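Long-range contact in succinate dehydrogenase subunit A (Mycolicibacterium smegmatis, PDB 7D6V), which probably oxidises succinate to fumarate at its bound FAD, as the flavoprotein subunit of a membrane-associated succinate:quinone oxidoreductase of the electron transport chain: residues A[240-254]-A[381-395]. Numbering follows the deposited sequence.
With FAD (flavin-adenine dinucleotide), chain D.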
ATOM      1  N   LEU A 240      23.216  14.258 -19.489  1.00 18.18           N
ATOM      2  CA  LEU A 240      21.872  14.545 -19.016  1.00 18.18           C
ATOM      3  C   LEU A 240      21.246  15.609 -19.907  1.00 18.18           C
ATOM      4  O   LEU A 240      21.935  16.501 -20.407  1.00 18.18           O
ATOM      5  CB  LEU A 240      21.894  15.020 -17.558  1.00 18.18           C
ATOM      6  CG  LEU A 240      21.659  14.005 -16.437  1.00 18.18           C
ATOM      7  CD1 LEU A 240      22.568  12.805 -16.571  1.00 18.18           C
ATOM      8  CD2 LEU A 240      21.877  14.673 -15.098  1.00 18.18           C
ATOM      9  N   ILE A 241      19.935  15.504 -20.113  1.00 17.97           N
ATOM     10  CA  ILE A 241      19.203  16.453 -20.939  1.00 17.97           C
ATOM     11  C   ILE A 241      17.977  16.931 -20.177  1.00 17.97           C
ATOM     12  O   ILE A 241      17.463  16.250 -19.290  1.00 17.97           O
ATOM     13  CB  ILE A 241      18.773  15.857 -22.296  1.00 17.97           C
ATOM     14  CG1 ILE A 241      17.955  14.583 -22.090  1.00 17.97           C
ATOM     15  CG2 ILE A 241      19.974  15.562 -23.152  1.00 17.97           C
ATOM     16  CD1 ILE A 241      17.181  14.165 -23.311  1.00 17.97           C
ATOM     17  N   ASN A 242      17.514  18.126 -20.544  1.00 18.54           N
ATOM     18  CA  ASN A 242      16.245  18.680 -20.070  1.00 18.54           C
ATOM     19  C   ASN A 242      16.175  18.752 -18.549  1.00 18.54           C
ATOM     20  O   ASN A 242      15.107  18.579 -17.962  1.00 18.54           O
ATOM     21  CB  ASN A 242      15.059  17.879 -20.612  1.00 18.54           C
ATOM     22  CG  ASN A 242      14.952  17.949 -22.113  1.00 18.54           C
ATOM     23  OD1 ASN A 242      15.555  18.809 -22.750  1.00 18.54           O
ATOM     24  ND2 ASN A 242      14.185  17.039 -22.691  1.00 18.54           N
ATOM     25  N   MET A 243      17.304  19.024 -17.894  1.00 19.12           N
ATOM     26  CA  MET A 243      17.315  19.049 -16.438  1.00 19.12           C
ATOM     27  C   MET A 243      16.621  20.274 -15.864  1.00 19.12           C
ATOM     28  O   MET A 243      16.335  20.296 -14.664  1.00 19.12           O
ATOM     29  CB  MET A 243      18.751  18.973 -15.921  1.00 19.12           C
ATOM     30  CG  MET A 243      19.363  17.586 -16.010  1.00 19.12           C
ATOM     31  SD  MET A 243      18.191  16.266 -15.645  1.00 19.12           S
ATOM     32  CE  MET A 243      18.263  16.220 -13.861  1.00 19.12           C
ATOM     33  N   GLU A 244      16.338  21.283 -16.685  1.00 19.60           N
ATOM     34  CA  GLU A 244      15.609  22.464 -16.248  1.00 19.60           C
ATOM     35  C   GLU A 244      14.102  22.270 -16.271  1.00 19.60           C
ATOM     36  O   GLU A 244      13.369  23.187 -15.890  1.00 19.60           O
ATOM     37  CB  GLU A 244      15.979  23.664 -17.123  1.00 19.60           C
ATOM     38  CG  GLU A 244      15.502  23.559 -18.560  1.00 19.60           C
ATOM     39  CD  GLU A 244      16.476  22.819 -19.458  1.00 19.60           C
ATOM     40  OE1 GLU A 244      17.041  21.796 -19.026  1.00 19.60           O
ATOM     41  OE2 GLU A 244      16.678  23.262 -20.605  1.00 19.60           O
ATOM     42  N   PHE A 245      13.622  21.112 -16.704  1.00 19.14           N
ATOM     43  CA  PHE A 245      12.194  20.854 -16.846  1.00 19.14           C
ATOM     44  C   PHE A 245      11.752  19.974 -15.687  1.00 19.14           C
ATOM     45  O   PHE A 245      11.933  18.756 -15.706  1.00 19.14           O
ATOM     46  CB  PHE A 245      11.901  20.219 -18.198  1.00 19.14           C
ATOM     47  CG  PHE A 245      12.058  21.168 -19.340  1.00 19.14           C
ATOM     48  CD1 PHE A 245      13.128  21.061 -20.203  1.00 19.14           C
ATOM     49  CD2 PHE A 245      11.144  22.182 -19.538  1.00 19.14           C
ATOM     50  CE1 PHE A 245      13.280  21.942 -21.241  1.00 19.14           C
ATOM     51  CE2 PHE A 245      11.289  23.064 -20.578  1.00 19.14           C
ATOM     52  CZ  PHE A 245      12.356  22.944 -21.432  1.00 19.14           C
ATOM     53  N   ILE A 246      11.165  20.604 -14.677  1.00 21.38           N
ATOM     54  CA  ILE A 246      10.689  19.932 -13.478  1.00 21.38           C
ATOM     55  C   ILE A 246       9.224  20.288 -13.299  1.00 21.38           C
ATOM     56  O   ILE A 246       8.849  21.460 -13.408  1.00 21.38           O
ATOM     57  CB  ILE A 246      11.509  20.334 -12.239  1.00 21.38           C
ATOM     58  CG1 ILE A 246      12.929  19.785 -12.344  1.00 21.38           C
ATOM     59  CG2 ILE A 246      10.840  19.845 -10.970  1.00 21.38           C
ATOM     60  CD1 ILE A 246      13.841  20.259 -11.252  1.00 21.38           C
ATOM     61  N   GLN A 247       8.398  19.281 -13.043  1.00 22.74           N
ATOM     62  CA  GLN A 247       6.987  19.520 -12.791  1.00 22.74           C
ATOM     63  C   GLN A 247       6.799  20.005 -11.361  1.00 22.74           C
ATOM     64  O   GLN A 247       7.252  19.360 -10.409  1.00 22.74           O
ATOM     65  CB  GLN A 247       6.171  18.259 -13.048  1.00 22.74           C
ATOM     66  CG  GLN A 247       4.684  18.519 -13.149  1.00 22.74           C
ATOM     67  CD  GLN A 247       3.975  17.502 -14.006  1.00 22.74           C
ATOM     68  OE1 GLN A 247       4.070  17.528 -15.231  1.00 22.74           O
ATOM     69  NE2 GLN A 247       3.270  16.583 -13.363  1.00 22.74           N
ATOM     70  N   PHE A 248       6.159  21.157 -11.217  1.00 26.51           N
ATOM     71  CA  PHE A 248       5.759  21.685  -9.924  1.00 26.51           C
ATOM     72  C   PHE A 248       4.246  21.797  -9.898  1.00 26.51           C
ATOM     73  O   PHE A 248       3.646  22.350 -10.825  1.00 26.51           O
ATOM     74  CB  PHE A 248       6.369  23.058  -9.661  1.00 26.51           C
ATOM     75  CG  PHE A 248       7.858  23.059  -9.510  1.00 26.51           C
ATOM     76  CD1 PHE A 248       8.672  23.385 -10.578  1.00 26.51           C
ATOM     77  CD2 PHE A 248       8.445  22.777  -8.292  1.00 26.51           C
ATOM     78  CE1 PHE A 248      10.040  23.402 -10.441  1.00 26.51           C
ATOM     79  CE2 PHE A 248       9.815  22.794  -8.150  1.00 26.51           C
ATOM     80  CZ  PHE A 248      10.612  23.107  -9.224  1.00 26.51           C
ATOM     81  N   HIS A 249       3.645  21.280  -8.867  1.00 34.71           N
ATOM     82  CA  HIS A 249       2.240  21.594  -8.661  1.00 34.71           C
ATOM     83  C   HIS A 249       2.119  22.829  -7.778  1.00 34.71           C
ATOM     84  O   HIS A 249       2.687  22.854  -6.680  1.00 34.71           O
ATOM     85  CB  HIS A 249       1.504  20.425  -8.029  1.00 34.71           C
ATOM     86  CG  HIS A 249       0.017  20.547  -8.102  1.00 34.71           C
ATOM     87  ND1 HIS A 249      -0.664  20.644  -9.296  1.00 34.71           N
ATOM     88  CD2 HIS A 249      -0.923  20.592  -7.129  1.00 34.71           C
ATOM     89  CE1 HIS A 249      -1.958  20.745  -9.056  1.00 34.71           C
ATOM     90  NE2 HIS A 249      -2.142  20.714  -7.748  1.00 34.71           N
ATOM     91  N   PRO A 250       1.408  23.868  -8.224  1.00 37.57           N
ATOM     92  CA  PRO A 250       1.389  25.128  -7.465  1.00 37.57           C
ATOM     93  C   PRO A 250       0.734  25.022  -6.102  1.00 37.57           C
ATOM     94  O   PRO A 250       0.956  25.903  -5.262  1.00 37.57           O
ATOM     95  CB  PRO A 250       0.603  26.080  -8.379  1.00 37.57           C
ATOM     96  CG  PRO A 250       0.558  25.407  -9.720  1.00 37.57           C
ATOM     97  CD  PRO A 250       0.588  23.945  -9.443  1.00 37.57           C
ATOM     98  N   THR A 251      -0.062  23.986  -5.848  1.00 40.09           N
ATOM     99  CA  THR A 251      -0.920  23.919  -4.666  1.00 40.09           C
ATOM    100  C   THR A 251      -0.688  22.578  -3.971  1.00 40.09           C
ATOM    101  O   THR A 251      -1.318  21.572  -4.301  1.00 40.09           O
ATOM    102  CB  THR A 251      -2.386  24.122  -5.067  1.00 40.09           C
ATOM    103  OG1 THR A 251      -2.564  25.451  -5.573  1.00 40.09           O
ATOM    104  CG2 THR A 251      -3.311  23.929  -3.887  1.00 40.09           C
ATOM    105  N   GLY A 252       0.237  22.567  -3.016  1.00 40.65           N
ATOM    106  CA  GLY A 252       0.470  21.403  -2.183  1.00 40.65           C
ATOM    107  C   GLY A 252       0.652  21.786  -0.730  1.00 40.65           C
ATOM    108  O   GLY A 252       1.249  22.824  -0.436  1.00 40.65           O
ATOM    109  N   MET A 253       0.152  20.958   0.185  1.00 42.01           N
ATOM    110  CA  MET A 253       0.224  21.272   1.607  1.00 42.01           C
ATOM    111  C   MET A 253       1.676  21.384   2.056  1.00 42.01           C
ATOM    112  O   MET A 253       2.514  20.557   1.693  1.00 42.01           O
ATOM    113  CB  MET A 253      -0.494  20.190   2.410  1.00 42.01           C
ATOM    114  CG  MET A 253      -1.981  20.092   2.128  1.00 42.01           C
ATOM    115  SD  MET A 253      -2.933  21.382   2.942  1.00 42.01           S
ATOM    116  CE  MET A 253      -2.554  21.054   4.662  1.00 42.01           C
ATOM    117  N   VAL A 254       1.985  22.420   2.843  1.00 40.48           N
ATOM    118  CA  VAL A 254       3.357  22.703   3.241  1.00 40.48           C
ATOM    119  C   VAL A 254       3.563  22.617   4.750  1.00 40.48           C
ATOM    120  O   VAL A 254       4.575  22.072   5.202  1.00 40.48           O
ATOM    121  CB  VAL A 254       3.847  24.069   2.695  1.00 40.48           C
ATOM    122  CG1 VAL A 254       3.635  24.153   1.196  1.00 40.48           C
ATOM    123  CG2 VAL A 254       3.182  25.246   3.395  1.00 40.48           C
ATOM    124  N   MET A 381      -6.517  25.492   4.448  1.00 53.28           N
ATOM    125  CA  MET A 381      -5.362  24.643   4.210  1.00 53.28           C
ATOM    126  C   MET A 381      -4.091  25.489   4.228  1.00 53.28           C
ATOM    127  O   MET A 381      -4.111  26.680   4.549  1.00 53.28           O
ATOM    128  CB  MET A 381      -5.541  23.884   2.900  1.00 53.28           C
ATOM    129  CG  MET A 381      -6.808  23.060   2.867  1.00 53.28           C
ATOM    130  SD  MET A 381      -7.208  22.436   1.233  1.00 53.28           S
ATOM    131  CE  MET A 381      -8.915  22.955   1.101  1.00 53.28           C
ATOM    132  N   GLU A 382      -2.964  24.873   3.895  1.00 48.84           N
ATOM    133  CA  GLU A 382      -1.655  25.511   3.976  1.00 48.84           C
ATOM    134  C   GLU A 382      -0.857  25.206   2.712  1.00 48.84           C
ATOM    135  O   GLU A 382       0.263  24.703   2.764  1.00 48.84           O
ATOM    136  CB  GLU A 382      -0.908  25.051   5.222  1.00 48.84           C
ATOM    137  CG  GLU A 382       0.170  26.006   5.683  1.00 48.84           C
ATOM    138  CD  GLU A 382      -0.378  27.104   6.565  1.00 48.84           C
ATOM    139  OE1 GLU A 382      -1.508  26.950   7.070  1.00 48.84           O
ATOM    140  OE2 GLU A 382       0.330  28.107   6.777  1.00 48.84           O
ATOM    141  N   VAL A 383      -1.450  25.459   1.558  1.00 44.84           N
ATOM    142  CA  VAL A 383      -0.929  24.941   0.303  1.00 44.84           C
ATOM    143  C   VAL A 383       0.180  25.838  -0.237  1.00 44.84           C
ATOM    144  O   VAL A 383       0.314  27.006   0.133  1.00 44.84           O
ATOM    145  CB  VAL A 383      -2.061  24.778  -0.726  1.00 44.84           C
ATOM    146  CG1 VAL A 383      -3.086  23.790  -0.213  1.00 44.84           C
ATOM    147  CG2 VAL A 383      -2.712  26.118  -1.008  1.00 44.84           C
ATOM    148  N   GLY A 384       0.990  25.269  -1.131  1.00 38.27           N
ATOM    149  CA  GLY A 384       2.100  25.960  -1.749  1.00 38.27           C
ATOM    150  C   GLY A 384       2.767  25.108  -2.814  1.00 38.27           C
ATOM    151  O   GLY A 384       2.434  23.934  -2.995  1.00 38.27           O
ATOM    152  N   PRO A 385       3.720  25.687  -3.547  1.00 33.60           N
ATOM    153  CA  PRO A 385       4.358  24.950  -4.648  1.00 33.60           C
ATOM    154  C   PRO A 385       5.117  23.720  -4.167  1.00 33.60           C
ATOM    155  O   PRO A 385       5.833  23.760  -3.163  1.00 33.60           O
ATOM    156  CB  PRO A 385       5.307  25.986  -5.260  1.00 33.60           C
ATOM    157  CG  PRO A 385       4.756  27.302  -4.845  1.00 33.60           C
ATOM    158  CD  PRO A 385       4.167  27.086  -3.489  1.00 33.60           C
ATOM    159  N   THR A 386       4.973  22.625  -4.911  1.00 29.52           N
ATOM    160  CA  THR A 386       5.582  21.349  -4.555  1.00 29.52           C
ATOM    161  C   THR A 386       6.210  20.700  -5.781  1.00 29.52           C
ATOM    162  O   THR A 386       5.603  20.667  -6.853  1.00 29.52           O
ATOM    163  CB  THR A 386       4.548  20.412  -3.906  1.00 29.52           C
ATOM    164  OG1 THR A 386       5.181  19.196  -3.493  1.00 29.52           O
ATOM    165  CG2 THR A 386       3.400  20.099  -4.852  1.00 29.52           C
ATOM    166  N   CYS A 387       7.436  20.205  -5.623  1.00 25.87           N
ATOM    167  CA  CYS A 387       8.125  19.488  -6.689  1.00 25.87           C
ATOM    168  C   CYS A 387       7.563  18.079  -6.820  1.00 25.87           C
ATOM    169  O   CYS A 387       7.444  17.359  -5.824  1.00 25.87           O
ATOM    170  CB  CYS A 387       9.625  19.439  -6.401  1.00 25.87           C
ATOM    171  SG  CYS A 387      10.618  18.574  -7.630  1.00 25.87           S
ATOM    172  N   HIS A 388       7.210  17.681  -8.042  1.00 21.91           N
ATOM    173  CA  HIS A 388       6.567  16.394  -8.270  1.00 21.91           C
ATOM    174  C   HIS A 388       7.375  15.465  -9.161  1.00 21.91           C
ATOM    175  O   HIS A 388       7.638  14.320  -8.778  1.00 21.91           O
ATOM    176  CB  HIS A 388       5.175  16.618  -8.879  1.00 21.91           C
ATOM    177  CG  HIS A 388       4.359  15.372  -9.001  1.00 21.91           C
ATOM    178  ND1 HIS A 388       4.075  14.560  -7.925  1.00 21.91           N
ATOM    179  CD2 HIS A 388       3.768  14.796 -10.073  1.00 21.91           C
ATOM    180  CE1 HIS A 388       3.343  13.539  -8.329  1.00 21.91           C
ATOM    181  NE2 HIS A 388       3.143  13.658  -9.628  1.00 21.91           N
ATOM    182  N   TYR A 389       7.781  15.924 -10.342  1.00 19.03           N
ATOM    183  CA  TYR A 389       8.366  15.060 -11.353  1.00 19.03           C
ATOM    184  C   TYR A 389       9.462  15.819 -12.082  1.00 19.03           C
ATOM    185  O   TYR A 389       9.403  17.042 -12.214  1.00 19.03           O
ATOM    186  CB  TYR A 389       7.296  14.586 -12.348  1.00 19.03           C
ATOM    187  CG  TYR A 389       7.742  13.525 -13.328  1.00 19.03           C
ATOM    188  CD1 TYR A 389       8.243  13.868 -14.575  1.00 19.03           C
ATOM    189  CD2 TYR A 389       7.630  12.181 -13.017  1.00 19.03           C
ATOM    190  CE1 TYR A 389       8.636  12.902 -15.473  1.00 19.03           C
ATOM    191  CE2 TYR A 389       8.023  11.211 -13.908  1.00 19.03           C
ATOM    192  CZ  TYR A 389       8.527  11.576 -15.133  1.00 19.03           C
ATOM    193  OH  TYR A 389       8.918  10.607 -16.025  1.00 19.03           O
ATOM    194  N   VAL A 390      10.466  15.087 -12.553  1.00 18.51           N
ATOM    195  CA  VAL A 390      11.535  15.659 -13.361  1.00 18.51           C
ATOM    196  C   VAL A 390      11.461  15.036 -14.750  1.00 18.51           C
ATOM    197  O   VAL A 390      11.520  13.810 -14.896  1.00 18.51           O
ATOM    198  CB  VAL A 390      12.919  15.465 -12.712  1.00 18.51           C
ATOM    199  CG1 VAL A 390      13.229  13.994 -12.457  1.00 18.51           C
ATOM    200  CG2 VAL A 390      13.998  16.103 -13.567  1.00 18.51           C
ATOM    201  N   MET A 391      11.293  15.881 -15.764  1.00 19.30           N
ATOM    202  CA  MET A 391      11.206  15.420 -17.143  1.00 19.30           C
ATOM    203  C   MET A 391      12.570  15.206 -17.778  1.00 19.30           C
ATOM    204  O   MET A 391      12.646  14.611 -18.857  1.00 19.30           O
ATOM    205  CB  MET A 391      10.395  16.414 -17.974  1.00 19.30           C
ATOM    206  CG  MET A 391       8.898  16.318 -17.756  1.00 19.30           C
ATOM    207  SD  MET A 391       8.382  17.119 -16.228  1.00 19.30           S
ATOM    208  CE  MET A 391       8.028  18.769 -16.800  1.00 19.30           C
ATOM    209  N   GLY A 392      13.641  15.675 -17.143  1.00 17.65           N
ATOM    210  CA  GLY A 392      14.979  15.439 -17.632  1.00 17.65           C
ATOM    211  C   GLY A 392      15.555  14.135 -17.122  1.00 17.65           C
ATOM    212  O   GLY A 392      14.949  13.412 -16.334  1.00 17.65           O
ATOM    213  N   GLY A 393      16.758  13.834 -17.590  1.00 16.85           N
ATOM    214  CA  GLY A 393      17.419  12.616 -17.174  1.00 16.85           C
ATOM    215  C   GLY A 393      18.520  12.243 -18.148  1.00 16.85           C
ATOM    216  O   GLY A 393      19.000  13.076 -18.909  1.00 16.85           O
ATOM    217  N   ILE A 394      18.893  10.966 -18.102  1.00 16.85           N
ATOM    218  CA  ILE A 394      19.988  10.468 -18.923  1.00 16.85           C
ATOM    219  C   ILE A 394      19.552  10.429 -20.381  1.00 16.85           C
ATOM    220  O   ILE A 394      18.492   9.887 -20.717  1.00 16.85           O
ATOM    221  CB  ILE A 394      20.434   9.084 -18.432  1.00 16.85           C
ATOM    222  CG1 ILE A 394      20.815   9.152 -16.955  1.00 16.85           C
ATOM    223  CG2 ILE A 394      21.608   8.584 -19.244  1.00 16.85           C
ATOM    224  CD1 ILE A 394      20.402   7.947 -16.168  1.00 16.85           C
ATOM    225  N   GLU A 395      20.369  11.010 -21.253  1.00 17.35           N
ATOM    226  CA  GLU A 395      20.081  11.032 -22.681  1.00 17.35           C
ATOM    227  C   GLU A 395      20.205   9.621 -23.243  1.00 17.35           C
ATOM    228  O   GLU A 395      21.289   9.031 -23.224  1.00 17.35           O
ATOM    229  CB  GLU A 395      21.029  11.994 -23.388  1.00 17.35           C
ATOM    230  CG  GLU A 395      20.660  12.282 -24.822  1.00 17.35           C
ATOM    231  CD  GLU A 395      21.692  13.134 -25.520  1.00 17.35           C
ATOM    232  OE1 GLU A 395      22.895  12.951 -25.247  1.00 17.35           O
ATOM    233  OE2 GLU A 395      21.304  13.992 -26.338  1.00 17.35           O
TER
HETATM  234  PA  FAD D 701      10.835   4.091  -8.847  1.00 47.92           P
HETATM  235  O1A FAD D 701      10.069   2.822  -8.899  1.00 60.35           O
HETATM  236  O2A FAD D 701      10.213   5.291  -8.245  1.00 49.78           O
HETATM  237  O5B FAD D 701      12.159   3.801  -8.002  1.00 56.78           O
HETATM  238  C5B FAD D 701      13.427   3.557  -8.583  1.00 44.11           C
HETATM  239  C4B FAD D 701      14.126   2.431  -7.839  1.00 52.81           C
HETATM  240  O4B FAD D 701      15.536   2.624  -7.863  1.00 51.81           O
HETATM  241  C3B FAD D 701      13.759   2.330  -6.379  1.00 50.05           C
HETATM  242  O3B FAD D 701      13.570   0.953  -6.089  1.00 55.52           O
HETATM  243  C2B FAD D 701      14.987   2.802  -5.645  1.00 47.82           C
HETATM  244  O2B FAD D 701      15.136   2.190  -4.370  1.00 66.09           O
HETATM  245  C1B FAD D 701      16.080   2.373  -6.577  1.00 53.66           C
HETATM  246  N9A FAD D 701      17.303   3.163  -6.364  1.00 52.69           N
HETATM  247  C8A FAD D 701      17.418   4.488  -6.443  1.00 42.11           C
HETATM  248  N7A FAD D 701      18.683   4.872  -6.194  1.00 48.96           N
HETATM  249  C5A FAD D 701      19.398   3.771  -5.946  1.00 47.12           C
HETATM  250  C6A FAD D 701      20.794   3.454  -5.610  1.00 47.41           C
HETATM  251  N6A FAD D 701      21.718   4.419  -5.483  1.00 50.65           N
HETATM  252  N1A FAD D 701      21.119   2.169  -5.433  1.00 47.33           N
HETATM  253  C2A FAD D 701      20.225   1.184  -5.559  1.00 51.28           C
HETATM  254  N3A FAD D 701      18.947   1.399  -5.859  1.00 51.84           N
HETATM  255  C4A FAD D 701      18.482   2.646  -6.062  1.00 48.04           C
HETATM  256  N1  FAD D 701       2.707   8.929 -12.688  1.00 62.94           N
HETATM  257  C2  FAD D 701       1.571   8.646 -13.355  1.00 63.04           C
HETATM  258  O2  FAD D 701       1.647   8.358 -14.553  1.00 56.25           O
HETATM  259  N3  FAD D 701       0.365   8.663 -12.787  1.00 65.67           N
HETATM  260  C4  FAD D 701       0.198   8.968 -11.507  1.00 65.21           C
HETATM  261  O4  FAD D 701      -0.932   8.976 -11.001  1.00 66.69           O
HETATM  262  C4X FAD D 701       1.383   9.295 -10.697  1.00 60.33           C
HETATM  263  N5  FAD D 701       1.284   9.610  -9.397  1.00 60.90           N
HETATM  264  C5X FAD D 701       2.386   9.898  -8.687  1.00 55.02           C
HETATM  265  C6  FAD D 701       2.267  10.218  -7.345  1.00 53.65           C
HETATM  266  C7  FAD D 701       3.394  10.521  -6.606  1.00 50.56           C
HETATM  267  C7M FAD D 701       3.278  10.872  -5.153  1.00 49.65           C
HETATM  268  C8  FAD D 701       4.724  10.499  -7.248  1.00 47.62           C
HETATM  269  C8M FAD D 701       5.948  10.826  -6.446  1.00 42.14           C
HETATM  270  C9  FAD D 701       4.851  10.177  -8.586  1.00 49.32           C
HETATM  271  C9A FAD D 701       3.724   9.877  -9.325  1.00 54.45           C
HETATM  272  N10 FAD D 701       3.849   9.553 -10.678  1.00 55.67           N
HETATM  273  C10 FAD D 701       2.683   9.254 -11.387  1.00 57.06           C
HETATM  274  C1' FAD D 701       5.154   9.511 -11.327  1.00 52.27           C
HETATM  275  C2' FAD D 701       5.586   8.060 -11.501  1.00 57.37           C
HETATM  276  O2' FAD D 701       5.160   7.283 -10.384  1.00 60.89           O
HETATM  277  C3' FAD D 701       7.093   7.910 -11.591  1.00 54.68           C
HETATM  278  O3' FAD D 701       7.543   8.553 -12.776  1.00 59.71           O
HETATM  279  C4' FAD D 701       7.483   6.442 -11.656  1.00 52.15           C
HETATM  280  O4' FAD D 701       7.052   5.780 -10.476  1.00 56.02           O
HETATM  281  C5' FAD D 701       8.980   6.244 -11.785  1.00 53.37           C
HETATM  282  O5' FAD D 701       9.241   4.858 -11.626  1.00 50.83           O
HETATM  283  P   FAD D 701      10.704   4.235 -11.727  1.00 52.77           P
HETATM  284  O1P FAD D 701      10.541   2.767 -11.903  1.00 55.36           O
HETATM  285  O2P FAD D 701      11.498   4.988 -12.734  1.00 55.97           O
HETATM  286  O3P FAD D 701      11.373   4.525 -10.294  1.00 53.35           O
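A classic beta bulge sits at the centre of this long antiparallel pairing, which passes alongside the flavin in the FAD-binding domain: Gln247 on one strand stands against two residues, His388 and Tyr389, on the other. Gln247 O accepts His388 N at 2.9 Å and, weakly, Tyr389 N, while Gln247 N returns a bond to Tyr389 O. The extra residue turns two neighbouring side chains of strand 383-390 to the FAD. The imidazole of His388 meets the dimethylbenzene end of the isoalloxazine with its edge, CE1 lying 3.5 Å from FAD C7, and its ND1 is hydrogen-bonded to Ser220 OG. Tyr389, its CG anti to the backbone N (chi1 -172°), presents a ring edge to the ribityl chain near FAD O3', while Arg423 makes a cation-pi contact with the ring.

The opposite face, with Ile246, Phe248 and Cys387, turns away from the FAD, and helix 532-556 touches Ile246. There Ile246 CG2 lies over the rim of the Phe248 ring and 3.6 Å from Cys387 SG, and that sulfur sits obliquely above the ring, 5.0 Å from its centroid. Past the bulge, His249 and Thr386 exchange backbone bonds, before the chain turns at Pro250 and Gly252 pairs with Gly384. At the other end a type I turn, Asn242 to Phe245, separates this ladder from a short one, in which Ile241 and Gly393 bond reciprocally. Met243 SD packs beside the Gly392-Gly393 backbone, and Gly392 packs against the turn, its CA making a CA-H...O contact of 3.2 Å with Asn242 O.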